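PDB 7D5M: oxidoreductase from Azotobacter vinelandii, which binds NAD+ and, as a homologue of inositol dehydrogenase, probably uses it to oxidise a polyol-like substrate. Local coordinates for residues R7-I12 and A341-D345; G18-N22 and R52-F56; Q24-I28 and L329-W333; L317-I321 and S334-R339. One frame throughout, in Å; residues are numbered along the deposited sequence.

Contact 1: R7-I12 and A341-D345; sequences RIAQPI and AMAMD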
# COMPACT_ATOMS: atom_id res chain seq x y z
N ARG A 7 15.77 22.60 -27.45
CA ARG A 7 16.93 21.68 -27.47
C ARG A 7 17.53 21.61 -28.87
O ARG A 7 18.64 21.11 -28.99
CB ARG A 7 16.45 20.30 -27.09
CG ARG A 7 15.67 20.31 -25.79
CD ARG A 7 16.02 19.01 -25.16
NE ARG A 7 15.31 18.80 -23.92
CZ ARG A 7 15.91 18.50 -22.78
NH1 ARG A 7 17.23 18.38 -22.72
NH2 ARG A 7 15.17 18.33 -21.70
N ILE A 8 16.76 22.00 -29.87
CA ILE A 8 17.19 22.11 -31.29
C ILE A 8 16.69 23.47 -31.78
O ILE A 8 15.77 24.01 -31.14
CB ILE A 8 16.64 20.91 -32.11
CG1 ILE A 8 15.11 20.90 -32.17
CG2 ILE A 8 17.17 19.60 -31.54
CD1 ILE A 8 14.55 19.85 -33.10
N ALA A 9 17.31 24.01 -32.83
CA ALA A 9 17.10 25.39 -33.33
C ALA A 9 15.64 25.60 -33.73
O ALA A 9 15.07 26.67 -33.40
CB ALA A 9 18.01 25.67 -34.50
N GLN A 10 15.05 24.63 -34.45
CA GLN A 10 13.64 24.71 -34.91
C GLN A 10 12.97 23.36 -34.70
O GLN A 10 13.63 22.32 -34.81
CB GLN A 10 13.55 25.04 -36.40
CG GLN A 10 14.17 26.39 -36.76
CD GLN A 10 13.40 27.57 -36.24
OE1 GLN A 10 12.21 27.51 -35.93
NE2 GLN A 10 14.09 28.70 -36.14
N PRO A 11 11.65 23.33 -34.44
CA PRO A 11 10.92 22.07 -34.34
C PRO A 11 11.04 21.27 -35.64
O PRO A 11 10.99 21.87 -36.72
CB PRO A 11 9.48 22.50 -34.07
CG PRO A 11 9.62 23.88 -33.47
CD PRO A 11 10.77 24.49 -34.24
N ILE A 12 11.22 19.96 -35.50
CA ILE A 12 11.24 19.02 -36.66
C ILE A 12 9.88 19.13 -37.37
O ILE A 12 8.83 19.01 -36.70
CB ILE A 12 11.51 17.57 -36.20
CG1 ILE A 12 12.81 17.40 -35.41
CG2 ILE A 12 11.44 16.62 -37.39
CD1 ILE A 12 14.07 17.70 -36.16
N ALA A 341 13.81 13.97 -31.37
CA ALA A 341 14.04 15.25 -32.08
C ALA A 341 15.54 15.59 -32.06
O ALA A 341 16.09 15.95 -33.10
CB ALA A 341 13.20 16.35 -31.47
N MET A 342 16.19 15.48 -30.90
CA MET A 342 17.65 15.79 -30.82
C MET A 342 18.44 14.85 -31.74
O MET A 342 19.39 15.33 -32.39
CB MET A 342 18.16 15.67 -29.39
CG MET A 342 17.64 16.76 -28.49
SD MET A 342 18.23 16.62 -26.80
CE MET A 342 19.89 17.28 -26.96
N ALA A 343 18.08 13.57 -31.80
CA ALA A 343 18.80 12.55 -32.61
C ALA A 343 18.62 12.87 -34.10
O ALA A 343 19.61 12.79 -34.87
CB ALA A 343 18.30 11.17 -32.27
N MET A 344 17.40 13.22 -34.50
CA MET A 344 17.07 13.54 -35.91
C MET A 344 17.85 14.79 -36.32
O MET A 344 18.51 14.77 -37.39
CB MET A 344 15.57 13.78 -36.06
CG MET A 344 14.77 12.51 -35.86
SD MET A 344 13.01 12.85 -35.85
CE MET A 344 12.39 11.22 -35.40
N ASP A 345 17.80 15.83 -35.49
CA ASP A 345 18.50 17.12 -35.74
C ASP A 345 20.02 16.87 -35.78
O ASP A 345 20.66 17.40 -36.71
CB ASP A 345 18.13 18.17 -34.69
CG ASP A 345 18.91 19.46 -34.86
OD1 ASP A 345 18.62 20.19 -35.82
OD2 ASP A 345 19.82 19.68 -34.06
O HOH W 1 19.71 22.52 -33.92
O HOH W 2 16.71 22.50 -35.95

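Contact 2: G18-N22 and R52-F56; sequences GGGRN and RGREF. With NAD (nicotinamide-adenine-dinucleotide), chain B.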
# COMPACT_ATOMS: atom_id res chain seq x y z
N GLY A 18 -2.01 7.56 -39.34
CA GLY A 18 -2.88 7.03 -38.29
C GLY A 18 -2.96 8.01 -37.14
O GLY A 18 -2.62 9.19 -37.34
N GLY A 19 -3.36 7.53 -35.97
CA GLY A 19 -3.56 8.39 -34.79
C GLY A 19 -4.74 9.32 -34.97
O GLY A 19 -4.73 10.41 -34.37
N GLY A 20 -5.75 8.91 -35.74
CA GLY A 20 -6.90 9.75 -36.09
C GLY A 20 -7.88 9.94 -34.93
O GLY A 20 -7.56 9.56 -33.76
N ARG A 21 -9.03 10.51 -35.25
CA ARG A 21 -10.03 11.03 -34.28
C ARG A 21 -10.41 9.98 -33.24
O ARG A 21 -10.54 10.36 -32.07
CB ARG A 21 -11.30 11.48 -35.00
CG ARG A 21 -12.22 12.31 -34.11
CD ARG A 21 -13.10 13.23 -34.93
NE ARG A 21 -14.19 12.47 -35.51
CZ ARG A 21 -14.80 12.77 -36.66
NH1 ARG A 21 -14.40 13.81 -37.38
NH2 ARG A 21 -15.80 12.01 -37.09
N ASN A 22 -10.60 8.73 -33.64
CA ASN A 22 -11.12 7.68 -32.74
C ASN A 22 -10.00 6.76 -32.24
O ASN A 22 -10.34 5.75 -31.60
CB ASN A 22 -12.24 6.90 -33.43
CG ASN A 22 -13.38 7.81 -33.84
OD1 ASN A 22 -13.74 8.72 -33.09
ND2 ASN A 22 -13.93 7.60 -35.03
N ARG A 52 -12.74 11.71 -42.86
CA ARG A 52 -12.66 11.85 -41.38
C ARG A 52 -11.23 12.25 -40.99
O ARG A 52 -11.07 13.03 -40.03
CB ARG A 52 -13.12 10.56 -40.71
CG ARG A 52 -13.17 10.63 -39.19
CD ARG A 52 -13.84 9.39 -38.62
NE ARG A 52 -13.03 8.21 -38.89
CZ ARG A 52 -13.50 6.97 -38.98
NH1 ARG A 52 -14.80 6.73 -38.82
NH2 ARG A 52 -12.67 5.97 -39.25
N GLY A 53 -10.21 11.76 -41.70
CA GLY A 53 -8.81 12.16 -41.48
C GLY A 53 -8.62 13.65 -41.68
O GLY A 53 -7.94 14.29 -40.88
N ARG A 54 -9.21 14.21 -42.74
CA ARG A 54 -9.08 15.65 -43.06
C ARG A 54 -9.88 16.48 -42.05
O ARG A 54 -9.36 17.51 -41.58
CB ARG A 54 -9.52 15.96 -44.49
CG ARG A 54 -9.40 17.44 -44.85
CD ARG A 54 -9.56 17.74 -46.32
NE ARG A 54 -8.43 17.24 -47.10
CZ ARG A 54 -8.47 16.22 -47.96
NH1 ARG A 54 -9.60 15.56 -48.19
NH2 ARG A 54 -7.37 15.87 -48.60
N GLU A 55 -11.12 16.08 -41.74
CA GLU A 55 -11.94 16.76 -40.70
C GLU A 55 -11.10 16.90 -39.42
O GLU A 55 -11.08 18.00 -38.84
CB GLU A 55 -13.20 15.98 -40.35
CG GLU A 55 -14.29 16.08 -41.40
CD GLU A 55 -15.45 15.13 -41.12
OE1 GLU A 55 -15.59 14.68 -39.96
OE2 GLU A 55 -16.19 14.83 -42.06
N PHE A 56 -10.46 15.81 -39.00
CA PHE A 56 -9.71 15.76 -37.72
C PHE A 56 -8.43 16.59 -37.84
O PHE A 56 -8.13 17.39 -36.93
CB PHE A 56 -9.43 14.31 -37.30
CG PHE A 56 -8.79 14.19 -35.94
CD1 PHE A 56 -9.39 14.76 -34.82
CD2 PHE A 56 -7.60 13.50 -35.77
CE1 PHE A 56 -8.80 14.65 -33.58
CE2 PHE A 56 -7.02 13.37 -34.52
CZ PHE A 56 -7.62 13.96 -33.43
PA NAD B . -6.61 2.16 -33.16
O1A NAD B . -7.34 1.13 -33.96
O2A NAD B . -7.21 2.71 -31.90
O5B NAD B . -6.22 3.37 -34.13
C5B NAD B . -5.84 3.17 -35.53
C4B NAD B . -5.85 4.53 -36.20
O4B NAD B . -5.13 4.46 -37.46
C3B NAD B . -7.23 5.08 -36.55
O3B NAD B . -7.23 6.49 -36.45
C2B NAD B . -7.40 4.60 -38.00
O2B NAD B . -8.35 5.33 -38.75
C1B NAD B . -5.99 4.87 -38.51
N9A NAD B . -5.61 4.12 -39.70
C8A NAD B . -5.80 2.78 -39.91
N7A NAD B . -5.29 2.36 -41.04
C5A NAD B . -4.72 3.49 -41.61
C6A NAD B . -4.01 3.69 -42.81
N6A NAD B . -3.73 2.71 -43.67
N1A NAD B . -3.57 4.94 -43.07
C2A NAD B . -3.85 5.91 -42.19
N3A NAD B . -4.49 5.84 -41.02
C4A NAD B . -4.91 4.58 -40.79
O3 NAD B . -5.15 1.58 -32.75
PN NAD B . -4.20 1.98 -31.50
O1N NAD B . -4.62 1.22 -30.28
O2N NAD B . -4.13 3.48 -31.42
O5D NAD B . -2.79 1.39 -31.96
C5D NAD B . -2.13 1.84 -33.15
C4D NAD B . -0.71 1.35 -33.05
O4D NAD B . -0.13 1.86 -31.82
C3D NAD B . -0.57 -0.17 -32.97
O3D NAD B . 0.61 -0.57 -33.65
C2D NAD B . -0.48 -0.44 -31.47
O2D NAD B . 0.21 -1.64 -31.15
C1D NAD B . 0.33 0.78 -31.01
N1N NAD B . 0.14 1.15 -29.58
C2N NAD B . 1.26 1.34 -28.79
C3N NAD B . 1.12 1.63 -27.43
C7N NAD B . 2.38 1.98 -26.67
O7N NAD B . 3.41 2.24 -27.30
N7N NAD B . 2.31 2.02 -25.34
C4N NAD B . -0.15 1.62 -26.86
C5N NAD B . -1.27 1.41 -27.67
C6N NAD B . -1.10 1.33 -29.03
O HOH W 3 -9.54 11.07 -38.01

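Contact 3: Q24-I28 and L329-W333; sequences QIGYI and LFEAW. With NAD (nicotinamide-adenine-dinucleotide), chain B.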
# COMPACT_ATOMS: atom_id res chain seq x y z
N GLN A 24 -6.76 5.13 -30.08
CA GLN A 24 -6.33 5.06 -28.65
C GLN A 24 -5.05 5.88 -28.46
O GLN A 24 -4.94 6.57 -27.42
CB GLN A 24 -6.07 3.62 -28.23
CG GLN A 24 -7.30 2.72 -28.28
CD GLN A 24 -7.02 1.40 -27.59
OE1 GLN A 24 -6.05 0.70 -27.90
NE2 GLN A 24 -7.85 1.07 -26.62
N ILE A 25 -4.09 5.77 -29.37
CA ILE A 25 -2.69 6.20 -29.08
C ILE A 25 -2.33 7.49 -29.81
O ILE A 25 -1.26 8.05 -29.48
CB ILE A 25 -1.69 5.05 -29.36
CG1 ILE A 25 -0.50 5.08 -28.39
CG2 ILE A 25 -1.22 5.05 -30.81
CD1 ILE A 25 -0.89 5.00 -26.92
N GLY A 26 -3.14 7.95 -30.76
CA GLY A 26 -2.80 9.14 -31.56
C GLY A 26 -2.48 10.34 -30.68
O GLY A 26 -1.47 11.04 -30.93
N TYR A 27 -3.27 10.56 -29.63
CA TYR A 27 -3.14 11.79 -28.82
C TYR A 27 -1.80 11.84 -28.08
O TYR A 27 -1.14 12.89 -28.08
CB TYR A 27 -4.30 11.96 -27.83
CG TYR A 27 -4.10 13.19 -26.99
CD1 TYR A 27 -4.15 14.44 -27.57
CD2 TYR A 27 -3.72 13.10 -25.66
CE1 TYR A 27 -3.90 15.59 -26.83
CE2 TYR A 27 -3.48 14.23 -24.91
CZ TYR A 27 -3.57 15.48 -25.49
OH TYR A 27 -3.31 16.61 -24.77
N ILE A 28 -1.39 10.75 -27.43
CA ILE A 28 -0.14 10.79 -26.62
C ILE A 28 1.06 11.04 -27.55
O ILE A 28 1.98 11.77 -27.14
CB ILE A 28 0.04 9.57 -25.70
CG1 ILE A 28 1.23 9.78 -24.77
CG2 ILE A 28 0.16 8.27 -26.49
CD1 ILE A 28 1.22 8.90 -23.55
N LEU A 329 2.63 9.13 -17.51
CA LEU A 329 3.12 8.50 -18.76
C LEU A 329 3.33 9.57 -19.85
O LEU A 329 4.15 9.34 -20.74
CB LEU A 329 2.13 7.42 -19.19
CG LEU A 329 2.54 6.60 -20.43
CD1 LEU A 329 3.85 5.87 -20.20
CD2 LEU A 329 1.45 5.60 -20.79
N PHE A 330 2.64 10.71 -19.79
CA PHE A 330 2.85 11.78 -20.80
C PHE A 330 4.27 12.34 -20.68
O PHE A 330 4.88 12.65 -21.72
CB PHE A 330 1.76 12.86 -20.73
CG PHE A 330 0.45 12.38 -21.28
CD1 PHE A 330 0.14 12.52 -22.63
CD2 PHE A 330 -0.49 11.77 -20.45
CE1 PHE A 330 -1.07 12.07 -23.13
CE2 PHE A 330 -1.70 11.32 -20.96
CZ PHE A 330 -1.98 11.46 -22.30
N GLU A 331 4.79 12.44 -19.47
CA GLU A 331 6.18 12.91 -19.25
C GLU A 331 7.15 11.88 -19.83
O GLU A 331 8.09 12.28 -20.52
CB GLU A 331 6.45 13.17 -17.77
CG GLU A 331 5.89 14.51 -17.30
CD GLU A 331 4.38 14.62 -17.37
OE1 GLU A 331 3.88 15.43 -18.20
OE2 GLU A 331 3.71 13.90 -16.62
N ALA A 332 6.94 10.60 -19.53
CA ALA A 332 7.76 9.49 -20.06
C ALA A 332 7.81 9.61 -21.59
O ALA A 332 8.91 9.57 -22.19
CB ALA A 332 7.21 8.16 -19.61
N TRP A 333 6.65 9.76 -22.23
CA TRP A 333 6.61 9.85 -23.72
C TRP A 333 7.29 11.12 -24.20
O TRP A 333 7.96 11.07 -25.26
CB TRP A 333 5.18 9.78 -24.24
CG TRP A 333 4.65 8.39 -24.37
CD1 TRP A 333 4.48 7.45 -23.40
CD2 TRP A 333 4.20 7.81 -25.59
NE1 TRP A 333 3.95 6.31 -23.94
CE2 TRP A 333 3.76 6.50 -25.28
CE3 TRP A 333 4.13 8.26 -26.92
CZ2 TRP A 333 3.26 5.64 -26.26
CZ3 TRP A 333 3.63 7.41 -27.88
CH2 TRP A 333 3.22 6.11 -27.55
PA NAD B . -6.61 2.16 -33.16
O1A NAD B . -7.34 1.13 -33.96
O2A NAD B . -7.21 2.71 -31.90
O5B NAD B . -6.22 3.37 -34.13
C5B NAD B . -5.84 3.17 -35.53
C4B NAD B . -5.85 4.53 -36.20
O4B NAD B . -5.13 4.46 -37.46
C3B NAD B . -7.23 5.08 -36.55
O3B NAD B . -7.23 6.49 -36.45
C2B NAD B . -7.40 4.60 -38.00
O2B NAD B . -8.35 5.33 -38.75
C1B NAD B . -5.99 4.87 -38.51
N9A NAD B . -5.61 4.12 -39.70
C8A NAD B . -5.80 2.78 -39.91
N7A NAD B . -5.29 2.36 -41.04
C5A NAD B . -4.72 3.49 -41.61
C6A NAD B . -4.01 3.69 -42.81
N6A NAD B . -3.73 2.71 -43.67
N1A NAD B . -3.57 4.94 -43.07
C2A NAD B . -3.85 5.91 -42.19
N3A NAD B . -4.49 5.84 -41.02
C4A NAD B . -4.91 4.58 -40.79
O3 NAD B . -5.15 1.58 -32.75
PN NAD B . -4.20 1.98 -31.50
O1N NAD B . -4.62 1.22 -30.28
O2N NAD B . -4.13 3.48 -31.42
O5D NAD B . -2.79 1.39 -31.96
C5D NAD B . -2.13 1.84 -33.15
C4D NAD B . -0.71 1.35 -33.05
O4D NAD B . -0.13 1.86 -31.82
C3D NAD B . -0.57 -0.17 -32.97
O3D NAD B . 0.61 -0.57 -33.65
C2D NAD B . -0.48 -0.44 -31.47
O2D NAD B . 0.21 -1.64 -31.15
C1D NAD B . 0.33 0.78 -31.01
N1N NAD B . 0.14 1.15 -29.58
C2N NAD B . 1.26 1.34 -28.79
C3N NAD B . 1.12 1.63 -27.43
C7N NAD B . 2.38 1.98 -26.67
O7N NAD B . 3.41 2.24 -27.30
N7N NAD B . 2.31 2.02 -25.34
C4N NAD B . -0.15 1.62 -26.86
C5N NAD B . -1.27 1.41 -27.67
C6N NAD B . -1.10 1.33 -29.03

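Contact 4: L317-I321 and S334-R339; sequences LDDRI and SNLYYR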
# COMPACT_ATOMS: atom_id res chain seq x y z
N LEU A 317 17.79 14.41 -14.85
CA LEU A 317 17.87 15.32 -16.03
C LEU A 317 16.46 15.74 -16.50
O LEU A 317 16.27 16.93 -16.80
CB LEU A 317 18.62 14.61 -17.16
CG LEU A 317 20.14 14.59 -17.04
CD1 LEU A 317 20.74 13.70 -18.12
CD2 LEU A 317 20.71 16.00 -17.12
N ASP A 318 15.51 14.81 -16.53
CA ASP A 318 14.20 15.04 -17.19
C ASP A 318 13.12 15.51 -16.21
O ASP A 318 11.98 15.67 -16.65
CB ASP A 318 13.75 13.79 -17.96
CG ASP A 318 14.61 13.48 -19.17
OD1 ASP A 318 15.38 14.38 -19.61
OD2 ASP A 318 14.51 12.35 -19.67
N ASP A 319 13.46 15.81 -14.95
CA ASP A 319 12.44 16.32 -13.99
C ASP A 319 11.85 17.62 -14.53
O ASP A 319 12.63 18.53 -14.86
CB ASP A 319 13.00 16.50 -12.59
CG ASP A 319 13.34 15.19 -11.89
OD1 ASP A 319 12.68 14.17 -12.18
OD2 ASP A 319 14.27 15.21 -11.06
N ARG A 320 10.52 17.69 -14.64
CA ARG A 320 9.79 18.89 -15.15
C ARG A 320 9.14 19.64 -13.98
O ARG A 320 8.75 20.80 -14.17
CB ARG A 320 8.74 18.46 -16.18
CG ARG A 320 9.35 17.86 -17.43
CD ARG A 320 8.40 16.94 -18.18
NE ARG A 320 9.11 16.26 -19.25
CZ ARG A 320 9.30 16.76 -20.47
NH1 ARG A 320 8.79 17.93 -20.82
NH2 ARG A 320 9.98 16.06 -21.37
N ILE A 321 9.06 19.00 -12.82
CA ILE A 321 8.58 19.65 -11.58
C ILE A 321 9.21 18.94 -10.38
O ILE A 321 9.67 17.80 -10.54
CB ILE A 321 7.04 19.65 -11.54
CG1 ILE A 321 6.49 20.61 -10.48
CG2 ILE A 321 6.52 18.23 -11.41
CD1 ILE A 321 5.03 20.96 -10.63
N SER A 334 7.11 12.23 -23.49
CA SER A 334 7.77 13.53 -23.81
C SER A 334 9.29 13.38 -23.71
O SER A 334 10.00 13.97 -24.55
CB SER A 334 7.28 14.64 -22.93
OG SER A 334 5.87 14.81 -23.08
N ASN A 335 9.78 12.61 -22.74
CA ASN A 335 11.22 12.35 -22.53
C ASN A 335 11.79 11.56 -23.72
O ASN A 335 12.92 11.84 -24.12
CB ASN A 335 11.46 11.67 -21.19
CG ASN A 335 11.09 12.58 -20.04
OD1 ASN A 335 11.12 13.80 -20.21
ND2 ASN A 335 10.76 12.00 -18.89
N LEU A 336 11.03 10.63 -24.30
CA LEU A 336 11.50 9.92 -25.52
C LEU A 336 11.47 10.89 -26.70
O LEU A 336 12.45 10.91 -27.46
CB LEU A 336 10.61 8.72 -25.83
CG LEU A 336 10.61 7.58 -24.81
CD1 LEU A 336 10.10 6.32 -25.49
CD2 LEU A 336 11.97 7.36 -24.17
N TYR A 337 10.37 11.62 -26.88
CA TYR A 337 10.14 12.41 -28.12
C TYR A 337 11.18 13.54 -28.21
O TYR A 337 11.62 13.82 -29.34
CB TYR A 337 8.69 12.88 -28.23
CG TYR A 337 7.87 12.10 -29.24
CD1 TYR A 337 7.94 12.41 -30.58
CD2 TYR A 337 7.05 11.05 -28.87
CE1 TYR A 337 7.21 11.72 -31.53
CE2 TYR A 337 6.31 10.34 -29.81
CZ TYR A 337 6.39 10.68 -31.15
OH TYR A 337 5.66 10.02 -32.11
N TYR A 338 11.59 14.18 -27.12
CA TYR A 338 12.61 15.26 -27.25
C TYR A 338 13.94 14.61 -27.65
O TYR A 338 14.68 15.22 -28.42
CB TYR A 338 12.73 16.18 -26.04
CG TYR A 338 13.69 15.72 -24.97
CD1 TYR A 338 15.06 15.76 -25.16
CD2 TYR A 338 13.22 15.29 -23.74
CE1 TYR A 338 15.94 15.32 -24.19
CE2 TYR A 338 14.09 14.85 -22.75
CZ TYR A 338 15.46 14.87 -22.97
OH TYR A 338 16.32 14.45 -22.01
N ARG A 339 14.21 13.39 -27.18
CA ARG A 339 15.46 12.66 -27.56
C ARG A 339 15.38 12.29 -29.04
O ARG A 339 16.41 12.40 -29.75
CB ARG A 339 15.67 11.45 -26.66
CG ARG A 339 16.06 11.80 -25.24
CD ARG A 339 16.21 10.53 -24.43
NE ARG A 339 16.85 10.71 -23.14
CZ ARG A 339 16.28 11.24 -22.08
NH1 ARG A 339 15.04 11.70 -22.15
NH2 ARG A 339 16.96 11.33 -20.94
O HOH W 4 9.75 14.20 -17.17
O HOH W 5 9.88 17.18 -24.03

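Contact 1: R7-I12 and A341-D345
Ile-8, Ile-12 and Met-342 carry an apolar seam where the chain entering the first strand (12-16) of the Rossmann fold lies along helix 329-349. CG1 of Ile-8 sits between the backbone N and the carbonyl carbon (chi1 64°), which sends Ile-8 CD1 to within 4.1 Å of Ala-341 CB. The other branch, CG2, lies on the helix between Met-342 and Asp-345, 3.9 Å from Met-342 CA and 3.6 Å from Asp-345 CB. Ile-12 meets the same alanine from the strand side, its CG1 4.1 Å from Ala-341 CB, while its CD1 touches Met-344 CB, the two side chains crossing at about a right angle. Both isoleucines reach the alanine methyl from neighbouring directions. Met-342 bends at its last torsion (chi3 78°) and lays SD 3.6 Å from Arg-7 CD; the Arg-7 guanidinium goes on to a cation-pi contact with Tyr-338. Phe-39 of the neighbouring strand 39-45 packs against Ile-12, Ala-341 and Met-344. At the polar margin Asp-345, whose OD2 is salt-bridged to Arg-349, holds two waters: one donates to OD2 and accepts from Ala-9 N at 3.0 Å, the other donates to OD1 at 3.0 Å and accepts from Gln-10 N at 3.1 Å.

Contact 2: G18-N22 and R52-F56
The glycine-rich dinucleotide-binding loop of the Rossmann fold is backed here by helix 50-59, with the backbone of Arg-21 over the ring of Phe-56 and the glycines before it beside that ring. Phe-56 has CG anti to its backbone N (chi1 -175°), which carries the ring out from the helix to the loop. Arg-21 CA stands over the middle of that ring, 3.6 Å from the centroid and only 3° off the normal, a CH-pi contact, and Gly-19 O approaches the ring at its edge. Asn-3 of the second subunit also packs on Phe-56. Arg-21 then bends back to the helix. Its NH1 gives an almost straight bond to Glu-55 OE1, 3.0 Å and 172°, reaching the carboxylate on its anti side while the oxygen lies in the guanidinium plane; this is a salt bridge. One face of the guanidinium lies on the aliphatic part of Arg-52, Arg-21 NH2 to Arg-52 CD 3.6 Å. The Arg-52 head is salt-bridged to Asp-47 and turns an edge to NAD O2B. A water accepts from Arg-21 N at 2.9 Å and donates weakly to Arg-52 O. On the cofactor side Gly-20 N donates a hydrogen bond to NAD O3B, a ribose hydroxyl, at 2.9 Å, and a CB on Gly-20 would clash with that oxygen. The loop joins strand 12-16 to helix 26-34, and Gly-18 is backbone-bonded to Ala-45 of strand 39-45.

Contact 3: Q24-I28 and L329-W333
Ile-28 drives its side chain between two aromatic residues of helix 329-349, Phe-330 and Trp-333. CG1 lies anti to the backbone N (chi1 -172°) and the chain stays extended to CD1, which thereby reaches the second helix. CD1 stands over the five-membered ring of Trp-333, 3.5 Å from its centroid and 9° off the normal, and also over a face of Phe-330, 4.0 Å from that centroid, giving one methyl two CH-pi contacts. CG2 lies near the far rim of the indole, 3.8 Å from Trp-333 CZ3. Tyr-27 and Phe-330 meet rim to rim, Tyr-27 CE2 to Phe-330 CE1 3.7 Å, with their planes 60° apart; Tyr-27 OH bonds to Asp-36 of the second subunit. Ile-25 links this packing to the cofactor: its CD1 lies 3.5 Å from NAD C4N, its CG1 4.0 Å from Trp-333 CH2, and its backbone N binds the phosphate oxygen O2N. Trp-333 CZ2 lies 3.6 Å from NAD O7N. With Trp-333 cut back to an alanine, Ile-28 CD1 would probably lose its indole platform and a gap would open beside the nicotinamide carboxamide. The contact joins the first turn of Rossmann helix 26-34 to the start of helix 329-349.

Contact 4: L317-I321 and S334-R339
Asp-318 turns CG anti to its carbonyl carbon (chi1 -69°), and Tyr-338 sets its ring between backbone N and carbonyl carbon (chi1 88°), bringing the phenol to the carboxylate. Tyr-338 OH donates to Asp-318 OD1 on the syn side at 2.6 Å, the carboxylate sitting at the ring's edge with its own plane nearly perpendicular to the ring. Arg-339 and Asp-318 approach from opposite directions, and the arginine grips the other oxygen end-on: NH1 at 2.6 Å and NH2 at 2.9 Å both reach Asp-318 OD2, which lies close to the guanidinium plane. Arg-339 NH1 also donates to Asn-335 O, steadying the head. Beside this group Arg-320 NH2 binds Asn-335 OD1 at 2.8 Å with an N-H...O angle of 162°, while Ser-334 CB covers one face of its guanidinium; Arg-320 NH1 is salt-bridged to Asp-36. One water joins Asp-318 O to Asn-335 ND2. Both oxygens of the buried carboxylate are engaged, and the two arginines tie the loop before helix 329-349 to the helix itself. Replacing Asp-318 by an alanine would probably deprive Arg-339 of its counter-charge and leave Tyr-338 OH without its acceptor. The charge on Arg-339 would be expected to keep Asp-318 ionised.

How the contacts relate
Read from the N terminus, the contacts form an example of how one helix can gather distant parts of a chain, for three of the four share helix 329-349. Contact 1 closes the longest loop, bringing the run before strand 12-16 to residues 341-345, and the other three nest inside it. Contact 2 closes a short loop within the Rossmann fold, joining 18-22 to 52-56. Contact 3 crosses it, because 24-28 leaves that loop for 329-333. Contact 4 lies in series after contact 2 and crosses contact 3. Contacts 1 and 3 thus bring the N-terminal run and a Rossmann helix to the long helix, while contact 4 ties it to the loop before it.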